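Local coordinates for protein diaminopimelate decarboxylase (Methanocaldococcus jannaschii, PDB 1TWI) that catalyses the pyridoxal-phosphate-dependent decarboxylation of meso-diaminopimelate to L-lysine, the last step of lysine biosynthesis, at residues 346-351 / 369-374; 307-312 / 373-378; 153-158 / 202-207; 137-142 / 197-202. All blocks are in the same frame, centred on the assembly; numbering follows the deposited sequence.

Contact 1 of 4, residues 346-351 / 369-374; sequences NEKEVV and ELDKVE
In a beta hairpin, K348, E349 and V350 of strand 348-354 pair antiparallel with D371, L370 and E369 of strand 363-371. E349 and L370 form the hydrogen-bonded pair. E349 N donates to L370 O at 3.0 Å and L370 N to E349 O at 2.9 Å. Just past the strand end, K372 N adds a bond to E347 O at 2.9 Å.

E349 and K372 carry much of the side-chain contact. The CG of E349 lies between the backbone N and the carbonyl carbon (chi1 55°), and the rest of the chain is extended. This brings the carboxylate to the backbone of V373. There E349 OE1 accepts V373 N at 2.9 Å, on its anti side and 24° out of the carboxylate plane. A water donates to E349 OE1 and V373 O and accepts from K372 NZ. E349 OE2 makes a salt bridge to K316, so both oxygens are held.

K372 lies beside E347, pointing the same way, with K372 CD 3.6 Å from E347 CD. K348 bends at its last torsion, and its NZ makes a weak salt bridge of 3.3 Å to D371 OD1. D371 OD2 is bonded to K345 N. V351 CG2 packs at 4.1 Å from L370 CG, the two side chains crossing at about a right angle. Such cross-strand pairing is that of a classical antiparallel hairpin, here at the edge of the mixed beta sheet.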
loop_
_atom_site.group_PDB
_atom_site.type_symbol
_atom_site.label_atom_id
_atom_site.label_comp_id
_atom_site.label_asym_id
_atom_site.label_seq_id
_atom_site.Cartn_x
_atom_site.Cartn_y
_atom_site.Cartn_z
ATOM N N ASN A 346 -4.923 32.633 -16.033
ATOM C CA ASN A 346 -4.880 34.024 -15.568
ATOM C C ASN A 346 -5.731 34.180 -14.328
ATOM O O ASN A 346 -6.181 35.264 -14.001
ATOM C CB ASN A 346 -5.348 34.965 -16.668
ATOM C CG ASN A 346 -4.345 35.032 -17.803
ATOM O OD1 ASN A 346 -3.140 35.276 -17.586
ATOM N ND2 ASN A 346 -4.832 34.803 -19.035
ATOM N N GLU A 347 -5.928 33.070 -13.630
ATOM C CA GLU A 347 -6.719 33.046 -12.424
ATOM C C GLU A 347 -6.182 31.904 -11.571
ATOM O O GLU A 347 -5.766 30.892 -12.139
ATOM C CB GLU A 347 -8.201 32.781 -12.780
ATOM C CG GLU A 347 -9.089 32.789 -11.567
ATOM C CD GLU A 347 -10.570 32.559 -11.886
ATOM O OE1 GLU A 347 -11.329 32.211 -10.950
ATOM O OE2 GLU A 347 -10.977 32.717 -13.049
ATOM N N LYS A 348 -6.189 32.066 -10.244
ATOM C CA LYS A 348 -5.746 31.025 -9.316
ATOM C C LYS A 348 -6.865 30.773 -8.317
ATOM O O LYS A 348 -7.749 31.595 -8.154
ATOM C CB LYS A 348 -4.484 31.455 -8.591
ATOM C CG LYS A 348 -3.281 31.604 -9.496
ATOM C CD LYS A 348 -2.099 32.014 -8.570
ATOM C CE LYS A 348 -0.885 32.566 -9.341
ATOM N NZ LYS A 348 -0.457 31.641 -10.470
ATOM N N GLU A 349 -6.863 29.629 -7.663
ATOM C CA GLU A 349 -7.923 29.320 -6.731
ATOM C C GLU A 349 -7.379 28.253 -5.797
ATOM O O GLU A 349 -6.395 27.557 -6.126
ATOM C CB GLU A 349 -9.185 28.797 -7.464
ATOM C CG GLU A 349 -8.890 27.620 -8.355
ATOM C CD GLU A 349 -10.132 26.903 -8.914
ATOM O OE1 GLU A 349 -9.919 25.994 -9.781
ATOM O OE2 GLU A 349 -11.284 27.221 -8.491
ATOM N N VAL A 350 -8.015 28.117 -4.645
ATOM C CA VAL A 350 -7.582 27.146 -3.648
ATOM C C VAL A 350 -8.507 25.952 -3.754
ATOM O O VAL A 350 -9.728 26.118 -3.723
ATOM C CB VAL A 350 -7.677 27.736 -2.208
ATOM C CG1 VAL A 350 -7.367 26.673 -1.177
ATOM C CG2 VAL A 350 -6.698 28.909 -2.078
ATOM N N VAL A 351 -7.926 24.761 -3.899
ATOM C CA VAL A 351 -8.703 23.529 -4.034
ATOM C C VAL A 351 -8.005 22.362 -3.331
ATOM O O VAL A 351 -6.831 22.463 -2.985
ATOM C CB VAL A 351 -8.868 23.079 -5.537
ATOM C CG1 VAL A 351 -9.611 24.117 -6.367
ATOM C CG2 VAL A 351 -7.486 22.810 -6.151
ATOM N N GLU A 369 -3.128 26.161 -3.592
ATOM C CA GLU A 369 -3.390 27.230 -4.553
ATOM C C GLU A 369 -2.871 26.754 -5.886
ATOM O O GLU A 369 -1.673 26.471 -6.053
ATOM C CB GLU A 369 -2.668 28.532 -4.189
ATOM C CG GLU A 369 -2.966 29.641 -5.186
ATOM C CD GLU A 369 -2.456 31.048 -4.742
ATOM O OE1 GLU A 369 -1.236 31.257 -4.642
ATOM O OE2 GLU A 369 -3.293 31.929 -4.497
ATOM N N LEU A 370 -3.749 26.675 -6.866
ATOM C CA LEU A 370 -3.288 26.238 -8.175
ATOM C C LEU A 370 -3.863 27.174 -9.253
ATOM O O LEU A 370 -4.879 27.821 -9.015
ATOM C CB LEU A 370 -3.819 24.818 -8.494
ATOM C CG LEU A 370 -3.707 23.655 -7.514
ATOM C CD1 LEU A 370 -3.984 22.429 -8.326
ATOM C CD2 LEU A 370 -2.408 23.564 -6.812
ATOM N N ASP A 371 -3.237 27.214 -10.417
ATOM C CA ASP A 371 -3.847 27.944 -11.536
ATOM C C ASP A 371 -5.184 27.241 -11.771
ATOM O O ASP A 371 -5.272 25.997 -11.730
ATOM C CB ASP A 371 -2.990 27.883 -12.803
ATOM C CG ASP A 371 -1.772 28.825 -12.728
ATOM O OD1 ASP A 371 -0.996 28.648 -11.774
ATOM O OD2 ASP A 371 -1.594 29.732 -13.602
ATOM N N LYS A 372 -6.202 28.066 -12.035
ATOM C CA LYS A 372 -7.597 27.672 -12.218
ATOM C C LYS A 372 -7.742 26.311 -12.907
ATOM O O LYS A 372 -7.348 26.149 -14.054
ATOM C CB LYS A 372 -8.318 28.747 -13.032
ATOM C CG LYS A 372 -9.815 28.539 -13.164
ATOM C CD LYS A 372 -10.543 29.002 -11.946
ATOM C CE LYS A 372 -12.063 29.064 -12.159
ATOM N NZ LYS A 372 -12.638 27.709 -12.495
ATOM N N VAL A 373 -8.351 25.370 -12.196
ATOM C CA VAL A 373 -8.522 24.016 -12.724
ATOM C C VAL A 373 -9.808 23.805 -13.536
ATOM O O VAL A 373 -10.890 24.200 -13.112
ATOM C CB VAL A 373 -8.438 22.970 -11.561
ATOM C CG1 VAL A 373 -8.589 21.547 -12.132
ATOM C CG2 VAL A 373 -7.094 23.091 -10.824
ATOM N N GLU A 374 -9.659 23.253 -14.745
ATOM C CA GLU A 374 -10.797 22.921 -15.603
ATOM C C GLU A 374 -10.760 21.416 -15.904
ATOM O O GLU A 374 -9.706 20.805 -15.864
ATOM C CB GLU A 374 -10.728 23.748 -16.893
ATOM C CG GLU A 374 -10.728 25.268 -16.530
ATOM C CD GLU A 374 -10.370 26.183 -17.684
ATOM O OE1 GLU A 374 -9.603 27.202 -17.495
ATOM O OE2 GLU A 374 -10.891 25.890 -18.786
HETATM O O HOH W 1 -12.169 25.437 -11.008
#

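Contact 2 of 4, residues 307-312 / 373-378; sequences HHIKET and VEVGDV
H307 and V375 bring their backbones together, CA to CA 5.3 Å, but no hydrogen bond joins 307-312 to 373-378. The two methyls of V375 sit about equally far from one carbonyl: CG1 and CG2 are each 3.7 Å from H307 O. I309 comes in beside them. Its CG1 stands anti to the carbonyl carbon (chi1 -64°), and its chain then extends toward the turn. I309 CD1 lies 3.7 Å from E374 CA. Its 3.0 Å approach to V373 O is short for a methyl and doubtful in detail.

Within 373-378, E374 to D377 form a type II beta turn, and G376 has the positive phi that such a turn needs. D377 N donates to E374 O at 3.0 Å. In return E374 N donates to D377 OD2 at 2.8 Å, reaching it from above the carboxylate plane. D377 OD2 also meets K345 and N341. The turn joins strand 363-371 to strand 378-382, and its G376 and D377 bond to V306 of strand 300-311. In that long strand H307 and H308 both face M319, which makes a classic beta bulge. From the bulge and just after it, H308 and K310 meet the second subunit: H308 ND1 bonds to S137 OG of that chain, and K310 NZ makes a salt bridge to its D134.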
loop_
_atom_site.group_PDB
_atom_site.type_symbol
_atom_site.label_atom_id
_atom_site.label_comp_id
_atom_site.label_asym_id
_atom_site.label_seq_id
_atom_site.Cartn_x
_atom_site.Cartn_y
_atom_site.Cartn_z
ATOM N N HIS A 307 -11.051 14.874 -14.082
ATOM C CA HIS A 307 -12.302 14.438 -14.737
ATOM C C HIS A 307 -13.510 15.156 -14.162
ATOM O O HIS A 307 -14.520 15.292 -14.853
ATOM C CB HIS A 307 -12.475 12.909 -14.616
ATOM C CG HIS A 307 -11.488 12.145 -15.431
ATOM N ND1 HIS A 307 -11.811 11.557 -16.629
ATOM C CD2 HIS A 307 -10.158 11.924 -15.252
ATOM C CE1 HIS A 307 -10.732 11.001 -17.157
ATOM N NE2 HIS A 307 -9.712 11.213 -16.341
ATOM N N HIS A 308 -13.413 15.640 -12.925
ATOM C CA HIS A 308 -14.560 16.343 -12.306
ATOM C C HIS A 308 -14.129 17.429 -11.339
ATOM O O HIS A 308 -13.089 17.302 -10.676
ATOM C CB HIS A 308 -15.424 15.380 -11.498
ATOM C CG HIS A 308 -15.986 14.254 -12.296
ATOM N ND1 HIS A 308 -17.012 14.431 -13.186
ATOM C CD2 HIS A 308 -15.691 12.927 -12.325
ATOM C CE1 HIS A 308 -17.333 13.274 -13.736
ATOM N NE2 HIS A 308 -16.545 12.341 -13.230
ATOM N N ILE A 309 -14.912 18.513 -11.297
ATOM C CA ILE A 309 -14.696 19.575 -10.317
ATOM C C ILE A 309 -15.967 19.549 -9.465
ATOM O O ILE A 309 -17.089 19.427 -9.984
ATOM C CB ILE A 309 -14.520 20.958 -10.972
ATOM C CG1 ILE A 309 -13.231 20.955 -11.832
ATOM C CG2 ILE A 309 -14.488 22.037 -9.856
ATOM C CD1 ILE A 309 -13.039 22.156 -12.712
ATOM N N LYS A 310 -15.817 19.669 -8.160
ATOM C CA LYS A 310 -16.969 19.587 -7.262
ATOM C C LYS A 310 -16.969 20.610 -6.123
ATOM O O LYS A 310 -16.189 20.495 -5.192
ATOM C CB LYS A 310 -16.991 18.179 -6.652
ATOM C CG LYS A 310 -17.968 17.919 -5.541
ATOM C CD LYS A 310 -17.895 16.397 -5.154
ATOM C CE LYS A 310 -18.922 15.969 -4.121
ATOM N NZ LYS A 310 -18.620 14.607 -3.492
ATOM N N GLU A 311 -17.856 21.587 -6.172
ATOM C CA GLU A 311 -17.907 22.569 -5.088
ATOM C C GLU A 311 -18.741 22.047 -3.941
ATOM O O GLU A 311 -19.836 21.502 -4.172
ATOM C CB GLU A 311 -18.516 23.863 -5.591
ATOM C CG GLU A 311 -17.705 24.412 -6.731
ATOM C CD GLU A 311 -18.281 25.672 -7.277
ATOM O OE1 GLU A 311 -17.623 26.284 -8.158
ATOM O OE2 GLU A 311 -19.391 26.052 -6.830
ATOM N N THR A 312 -18.231 22.152 -2.710
ATOM C CA THR A 312 -19.024 21.727 -1.562
ATOM C C THR A 312 -19.044 22.922 -0.607
ATOM O O THR A 312 -18.346 23.919 -0.805
ATOM C CB THR A 312 -18.451 20.490 -0.773
ATOM O OG1 THR A 312 -17.311 20.903 -0.004
ATOM C CG2 THR A 312 -18.084 19.300 -1.733
ATOM N N VAL A 373 -8.351 25.370 -12.196
ATOM C CA VAL A 373 -8.522 24.016 -12.724
ATOM C C VAL A 373 -9.808 23.805 -13.536
ATOM O O VAL A 373 -10.890 24.200 -13.112
ATOM C CB VAL A 373 -8.438 22.970 -11.561
ATOM C CG1 VAL A 373 -8.589 21.547 -12.132
ATOM C CG2 VAL A 373 -7.094 23.091 -10.824
ATOM N N GLU A 374 -9.659 23.253 -14.745
ATOM C CA GLU A 374 -10.797 22.921 -15.603
ATOM C C GLU A 374 -10.760 21.416 -15.904
ATOM O O GLU A 374 -9.706 20.805 -15.864
ATOM C CB GLU A 374 -10.728 23.748 -16.893
ATOM C CG GLU A 374 -10.728 25.268 -16.530
ATOM C CD GLU A 374 -10.370 26.183 -17.684
ATOM O OE1 GLU A 374 -9.603 27.202 -17.495
ATOM O OE2 GLU A 374 -10.891 25.890 -18.786
ATOM N N VAL A 375 -11.915 20.820 -16.158
ATOM C CA VAL A 375 -11.953 19.387 -16.508
ATOM C C VAL A 375 -11.095 19.264 -17.725
ATOM O O VAL A 375 -11.194 20.099 -18.652
ATOM C CB VAL A 375 -13.411 18.940 -16.845
ATOM C CG1 VAL A 375 -13.423 17.544 -17.563
ATOM C CG2 VAL A 375 -14.230 18.900 -15.554
ATOM N N GLY A 376 -10.229 18.248 -17.757
ATOM C CA GLY A 376 -9.380 18.062 -18.927
ATOM C C GLY A 376 -7.970 18.577 -18.686
ATOM O O GLY A 376 -7.026 18.255 -19.422
ATOM N N ASP A 377 -7.803 19.414 -17.659
ATOM C CA ASP A 377 -6.455 19.888 -17.364
ATOM C C ASP A 377 -5.702 18.678 -16.799
ATOM O O ASP A 377 -6.308 17.703 -16.359
ATOM C CB ASP A 377 -6.494 20.980 -16.275
ATOM C CG ASP A 377 -6.865 22.355 -16.833
ATOM O OD1 ASP A 377 -6.862 22.492 -18.084
ATOM O OD2 ASP A 377 -7.119 23.285 -16.014
ATOM N N VAL A 378 -4.386 18.780 -16.815
ATOM C CA VAL A 378 -3.498 17.735 -16.307
ATOM C C VAL A 378 -2.760 18.351 -15.112
ATOM O O VAL A 378 -2.194 19.453 -15.249
ATOM C CB VAL A 378 -2.476 17.353 -17.388
ATOM C CG1 VAL A 378 -1.463 16.293 -16.825
ATOM C CG2 VAL A 378 -3.240 16.759 -18.664
#

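Contact 3 of 4, residues 153-158 / 202-207; sequences ANVAFR and VNVVGV
V155, V202, V204 and F157 form the apolar centre between two neighbouring parallel strands of the TIM-barrel, pyridoxal-binding domain. With V155 CG1 anti to the carbonyl carbon (chi1 -71°), V155 CG2 falls between the backbone N and the carbonyl carbon, 3.8 Å from V202 CB. F157 crosses V204 at about a right angle, its CE1 4.0 Å from V204 CG1. Helices 136-149 and 188-198 cover this face, and I193 and A196 of the second helix lie on F157.

The backbones run together by regular parallel bonds. V155 N donates to N203 O and V205 N to V155 O, each at 2.8 Å, and N203 N reaches A153 O. The step then changes. V155 pairs with V204 and F157 with V207, so strand 202-208 has one more residue between the pairs. G206 N is left buried without a partner.

A156 points to the other face, its side chain about 11 Å from the bound pyridoxal phosphate. R158, one residue beyond F157, touches that cofactor and packs on C358 of the second subunit. At the polar edge the amides of N154 and N203 lie side by side, their planes 70° apart.

G206 O makes the next bond of the ladder. F157 N donates to it at 3.0 Å, and the same oxygen lies in the plane of the F157 ring, at its edge, 3.7 Å from F157 CD1.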
loop_
_atom_site.group_PDB
_atom_site.type_symbol
_atom_site.label_atom_id
_atom_site.label_comp_id
_atom_site.label_asym_id
_atom_site.label_seq_id
_atom_site.Cartn_x
_atom_site.Cartn_y
_atom_site.Cartn_z
ATOM N N ALA A 153 31.065 -16.905 2.534
ATOM C CA ALA A 153 30.247 -15.683 2.338
ATOM C C ALA A 153 30.907 -14.454 2.980
ATOM O O ALA A 153 31.492 -14.548 4.052
ATOM C CB ALA A 153 28.851 -15.867 2.977
ATOM N N ASN A 154 30.796 -13.305 2.331
ATOM C CA ASN A 154 31.328 -12.069 2.880
ATOM C C ASN A 154 30.251 -11.519 3.799
ATOM O O ASN A 154 29.103 -11.431 3.374
ATOM C CB ASN A 154 31.587 -11.092 1.723
ATOM C CG ASN A 154 32.707 -11.594 0.824
ATOM O OD1 ASN A 154 33.737 -12.011 1.335
ATOM N ND2 ASN A 154 32.498 -11.588 -0.502
ATOM N N VAL A 155 30.590 -11.188 5.052
ATOM C CA VAL A 155 29.586 -10.641 5.956
ATOM C C VAL A 155 30.003 -9.314 6.580
ATOM O O VAL A 155 31.146 -9.170 7.014
ATOM C CB VAL A 155 29.164 -11.614 7.133
ATOM C CG1 VAL A 155 28.286 -12.850 6.545
ATOM C CG2 VAL A 155 30.405 -12.153 7.869
ATOM N N ALA A 156 29.062 -8.355 6.542
ATOM C CA ALA A 156 29.199 -7.057 7.187
ATOM C C ALA A 156 28.133 -7.176 8.311
ATOM O O ALA A 156 27.336 -8.125 8.328
ATOM C CB ALA A 156 28.844 -5.915 6.187
ATOM N N PHE A 157 28.120 -6.264 9.275
ATOM C CA PHE A 157 27.170 -6.377 10.352
ATOM C C PHE A 157 26.416 -5.097 10.514
ATOM O O PHE A 157 27.029 -4.025 10.634
ATOM C CB PHE A 157 27.943 -6.722 11.670
ATOM C CG PHE A 157 28.601 -8.057 11.614
ATOM C CD1 PHE A 157 29.763 -8.247 10.874
ATOM C CD2 PHE A 157 27.957 -9.157 12.160
ATOM C CE1 PHE A 157 30.274 -9.545 10.659
ATOM C CE2 PHE A 157 28.459 -10.465 11.949
ATOM C CZ PHE A 157 29.593 -10.655 11.212
ATOM N N ARG A 158 25.087 -5.181 10.510
ATOM C CA ARG A 158 24.279 -3.961 10.687
ATOM C C ARG A 158 24.196 -3.758 12.200
ATOM O O ARG A 158 23.643 -4.579 12.914
ATOM C CB ARG A 158 22.855 -4.136 10.125
ATOM C CG ARG A 158 21.973 -2.932 10.409
ATOM C CD ARG A 158 20.590 -3.026 9.717
ATOM N NE ARG A 158 19.860 -1.755 9.863
ATOM C CZ ARG A 158 18.736 -1.458 9.228
ATOM N NH1 ARG A 158 18.190 -2.344 8.400
ATOM N NH2 ARG A 158 18.161 -0.271 9.420
ATOM N N VAL A 202 32.632 -17.803 6.738
ATOM C CA VAL A 202 32.234 -16.402 6.494
ATOM C C VAL A 202 33.528 -15.613 6.640
ATOM O O VAL A 202 34.465 -16.065 7.305
ATOM C CB VAL A 202 31.127 -15.854 7.494
ATOM C CG1 VAL A 202 29.835 -16.731 7.408
ATOM C CG2 VAL A 202 31.663 -15.824 8.967
ATOM N N ASN A 203 33.541 -14.447 6.008
ATOM C CA ASN A 203 34.644 -13.532 5.969
ATOM C C ASN A 203 34.087 -12.163 6.375
ATOM O O ASN A 203 33.259 -11.590 5.639
ATOM C CB ASN A 203 35.176 -13.502 4.526
ATOM C CG ASN A 203 36.210 -12.432 4.298
ATOM O OD1 ASN A 203 36.045 -11.586 3.398
ATOM N ND2 ASN A 203 37.267 -12.455 5.070
ATOM N N VAL A 204 34.549 -11.666 7.529
ATOM C CA VAL A 204 34.132 -10.375 8.116
ATOM C C VAL A 204 34.703 -9.236 7.305
ATOM O O VAL A 204 35.931 -9.089 7.269
ATOM C CB VAL A 204 34.640 -10.251 9.596
ATOM C CG1 VAL A 204 34.231 -8.865 10.178
ATOM C CG2 VAL A 204 33.993 -11.355 10.465
ATOM N N VAL A 205 33.852 -8.425 6.673
ATOM C CA VAL A 205 34.341 -7.309 5.842
ATOM C C VAL A 205 33.826 -5.880 6.220
ATOM O O VAL A 205 34.267 -4.906 5.630
ATOM C CB VAL A 205 33.974 -7.459 4.312
ATOM C CG1 VAL A 205 34.662 -8.675 3.677
ATOM C CG2 VAL A 205 32.452 -7.516 4.147
ATOM N N GLY A 206 32.908 -5.735 7.164
ATOM C CA GLY A 206 32.496 -4.372 7.480
ATOM C C GLY A 206 31.395 -4.236 8.499
ATOM O O GLY A 206 30.922 -5.246 9.078
ATOM N N VAL A 207 31.000 -2.991 8.767
ATOM C CA VAL A 207 29.874 -2.712 9.671
ATOM C C VAL A 207 28.948 -1.775 8.839
ATOM O O VAL A 207 29.410 -1.049 7.966
ATOM C CB VAL A 207 30.340 -1.991 10.975
ATOM C CG1 VAL A 207 31.203 -2.963 11.870
ATOM C CG2 VAL A 207 31.168 -0.776 10.594
#

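Contact 4 of 4, residues 137-142 / 197-202; sequences SELILI and LEMEYV
No ring face or edge is used where L139 and M199 meet; aliphatic branches and a thioether make the whole contact. It belongs to the helical layer of the TIM barrel, where helix 136-149 lies beside the end of helix 188-198. M199 is the first residue after that second helix to leave helical backbone angles, and its side chain heads for the first helix.

M199 is extended beyond CG (chi2 168°, chi3 176°), and L139 reaches out with CG anti to its own N (chi1 174°). The two chains therefore come tip to tip. M199 SD is 3.7 Å from L139 CG, and M199 CE is 3.8 Å from L139 CD2. The methionine methyl also serves I140, whose chain crosses it at about a right angle, with I140 CG1 4.1 Å from M199 CE.

Deeper in, V202 begins the strand that follows. It takes contacts from two helix residues. L139 CD1 lies 4.3 Å from V202 CG2. No hydrogen bond links the segments, so hydrophobic packing alone joins them.

Residues around the contact place it between helices and sheet. I142 also rests on A153 and V155 of strand 153-160, and L139 on F157. Y201 turns its side chain to N143, A146 and K147, further along helix 136-149. At the other methyl of V202, I142 crosses it at about a right angle, I142 CG2 standing 4.0 Å from V202 CG1.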
loop_
_atom_site.group_PDB
_atom_site.type_symbol
_atom_site.label_atom_id
_atom_site.label_comp_id
_atom_site.label_asym_id
_atom_site.label_seq_id
_atom_site.Cartn_x
_atom_site.Cartn_y
_atom_site.Cartn_z
ATOM N N SER A 137 21.076 -15.055 14.381
ATOM C CA SER A 137 20.365 -16.147 13.705
ATOM C C SER A 137 20.745 -16.124 12.222
ATOM O O SER A 137 21.057 -17.171 11.614
ATOM C CB SER A 137 18.861 -15.925 13.835
ATOM O OG SER A 137 18.139 -16.993 13.219
ATOM N N GLU A 138 20.698 -14.926 11.620
ATOM C CA GLU A 138 21.079 -14.808 10.198
ATOM C C GLU A 138 22.557 -15.214 9.995
ATOM O O GLU A 138 22.903 -15.947 9.060
ATOM C CB GLU A 138 20.856 -13.363 9.676
ATOM C CG GLU A 138 21.375 -13.167 8.212
ATOM C CD GLU A 138 21.347 -11.713 7.782
ATOM O OE1 GLU A 138 20.569 -10.937 8.400
ATOM O OE2 GLU A 138 22.087 -11.370 6.825
ATOM N N LEU A 139 23.451 -14.732 10.865
ATOM C CA LEU A 139 24.875 -15.093 10.730
ATOM C C LEU A 139 25.018 -16.637 10.705
ATOM O O LEU A 139 25.720 -17.183 9.834
ATOM C CB LEU A 139 25.736 -14.533 11.910
ATOM C CG LEU A 139 27.222 -14.994 11.894
ATOM C CD1 LEU A 139 27.967 -14.380 10.704
ATOM C CD2 LEU A 139 27.932 -14.602 13.211
ATOM N N ILE A 140 24.358 -17.313 11.643
ATOM C CA ILE A 140 24.422 -18.793 11.719
ATOM C C ILE A 140 23.902 -19.419 10.408
ATOM O O ILE A 140 24.559 -20.293 9.807
ATOM C CB ILE A 140 23.640 -19.313 13.002
ATOM C CG1 ILE A 140 24.378 -18.810 14.271
ATOM C CG2 ILE A 140 23.528 -20.906 13.028
ATOM C CD1 ILE A 140 23.628 -19.114 15.553
ATOM N N LEU A 141 22.782 -18.922 9.904
ATOM C CA LEU A 141 22.243 -19.468 8.673
ATOM C C LEU A 141 23.170 -19.226 7.496
ATOM O O LEU A 141 23.373 -20.102 6.623
ATOM C CB LEU A 141 20.835 -18.879 8.408
ATOM C CG LEU A 141 20.250 -19.215 7.017
ATOM C CD1 LEU A 141 20.004 -20.731 6.895
ATOM C CD2 LEU A 141 18.904 -18.467 6.858
ATOM N N ILE A 142 23.793 -18.047 7.442
ATOM C CA ILE A 142 24.700 -17.781 6.322
ATOM C C ILE A 142 25.932 -18.714 6.379
ATOM O O ILE A 142 26.373 -19.251 5.346
ATOM C CB ILE A 142 25.220 -16.300 6.348
ATOM C CG1 ILE A 142 24.067 -15.337 5.947
ATOM C CG2 ILE A 142 26.411 -16.138 5.439
ATOM C CD1 ILE A 142 24.389 -13.817 6.293
ATOM N N LEU A 197 34.109 -14.518 13.473
ATOM C CA LEU A 197 35.555 -14.749 13.261
ATOM C C LEU A 197 35.944 -16.197 13.581
ATOM O O LEU A 197 36.942 -16.681 13.060
ATOM C CB LEU A 197 36.377 -13.776 14.108
ATOM C CG LEU A 197 36.215 -12.326 13.627
ATOM C CD1 LEU A 197 36.696 -11.355 14.680
ATOM C CD2 LEU A 197 36.946 -12.134 12.373
ATOM N N GLU A 198 35.161 -16.873 14.416
ATOM C CA GLU A 198 35.410 -18.277 14.755
ATOM C C GLU A 198 34.754 -19.201 13.726
ATOM O O GLU A 198 35.131 -20.356 13.596
ATOM C CB GLU A 198 34.895 -18.611 16.160
ATOM C CG GLU A 198 35.633 -17.812 17.250
ATOM C CD GLU A 198 37.179 -17.732 17.023
ATOM O OE1 GLU A 198 37.865 -18.764 17.240
ATOM O OE2 GLU A 198 37.713 -16.632 16.623
ATOM N N MET A 199 33.793 -18.697 12.957
ATOM C CA MET A 199 33.152 -19.547 11.950
ATOM C C MET A 199 34.102 -19.763 10.784
ATOM O O MET A 199 34.881 -18.887 10.477
ATOM C CB MET A 199 31.871 -18.886 11.458
ATOM C CG MET A 199 30.794 -19.024 12.468
ATOM S SD MET A 199 29.444 -17.956 12.028
ATOM C CE MET A 199 28.342 -18.428 13.271
ATOM N N GLU A 200 34.018 -20.913 10.111
ATOM C CA GLU A 200 34.924 -21.186 9.013
ATOM C C GLU A 200 34.445 -20.793 7.655
ATOM O O GLU A 200 35.247 -20.765 6.722
ATOM C CB GLU A 200 35.250 -22.685 8.986
ATOM C CG GLU A 200 35.603 -23.196 10.370
ATOM C CD GLU A 200 36.103 -24.667 10.375
ATOM O OE1 GLU A 200 35.388 -25.565 9.832
ATOM O OE2 GLU A 200 37.209 -24.909 10.918
ATOM N N TYR A 201 33.157 -20.489 7.499
ATOM C CA TYR A 201 32.665 -20.175 6.162
ATOM C C TYR A 201 32.201 -18.754 5.914
ATOM O O TYR A 201 31.463 -18.524 4.983
ATOM C CB TYR A 201 31.540 -21.182 5.757
ATOM C CG TYR A 201 31.974 -22.632 5.938
ATOM C CD1 TYR A 201 31.928 -23.229 7.185
ATOM C CD2 TYR A 201 32.543 -23.348 4.886
ATOM C CE1 TYR A 201 32.454 -24.512 7.387
ATOM C CE2 TYR A 201 33.062 -24.630 5.074
ATOM C CZ TYR A 201 33.016 -25.196 6.327
ATOM O OH TYR A 201 33.527 -26.469 6.566
ATOM N N VAL A 202 32.632 -17.803 6.738
ATOM C CA VAL A 202 32.234 -16.402 6.494
ATOM C C VAL A 202 33.528 -15.613 6.640
ATOM O O VAL A 202 34.465 -16.065 7.305
ATOM C CB VAL A 202 31.127 -15.854 7.494
ATOM C CG1 VAL A 202 29.835 -16.731 7.408
ATOM C CG2 VAL A 202 31.663 -15.824 8.967
#

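Overall arrangement
Along the chain, contact 4 opens first at helix 136-149 and contact 3 opens next at strand 153-160. Contact 4 closes at 197-202 and contact 3 at 202-207, so their loops cross, sharing V202. Their centres are about 9 Å apart. Together they join two helices to two parallel strands of the barrel. After both close, contact 2 opens on strand 300-311 and contact 1 on strand 348-354. Contact 1 closes the short hairpin loop at 369-374, and contact 2 the longer loop at 373-378. They share V373 and E374 and both reach the mixed beta sheet. This pair lies on the opposite side of the chain's centre from contacts 3 and 4. Contacts 2 and 4 both touch the second subunit.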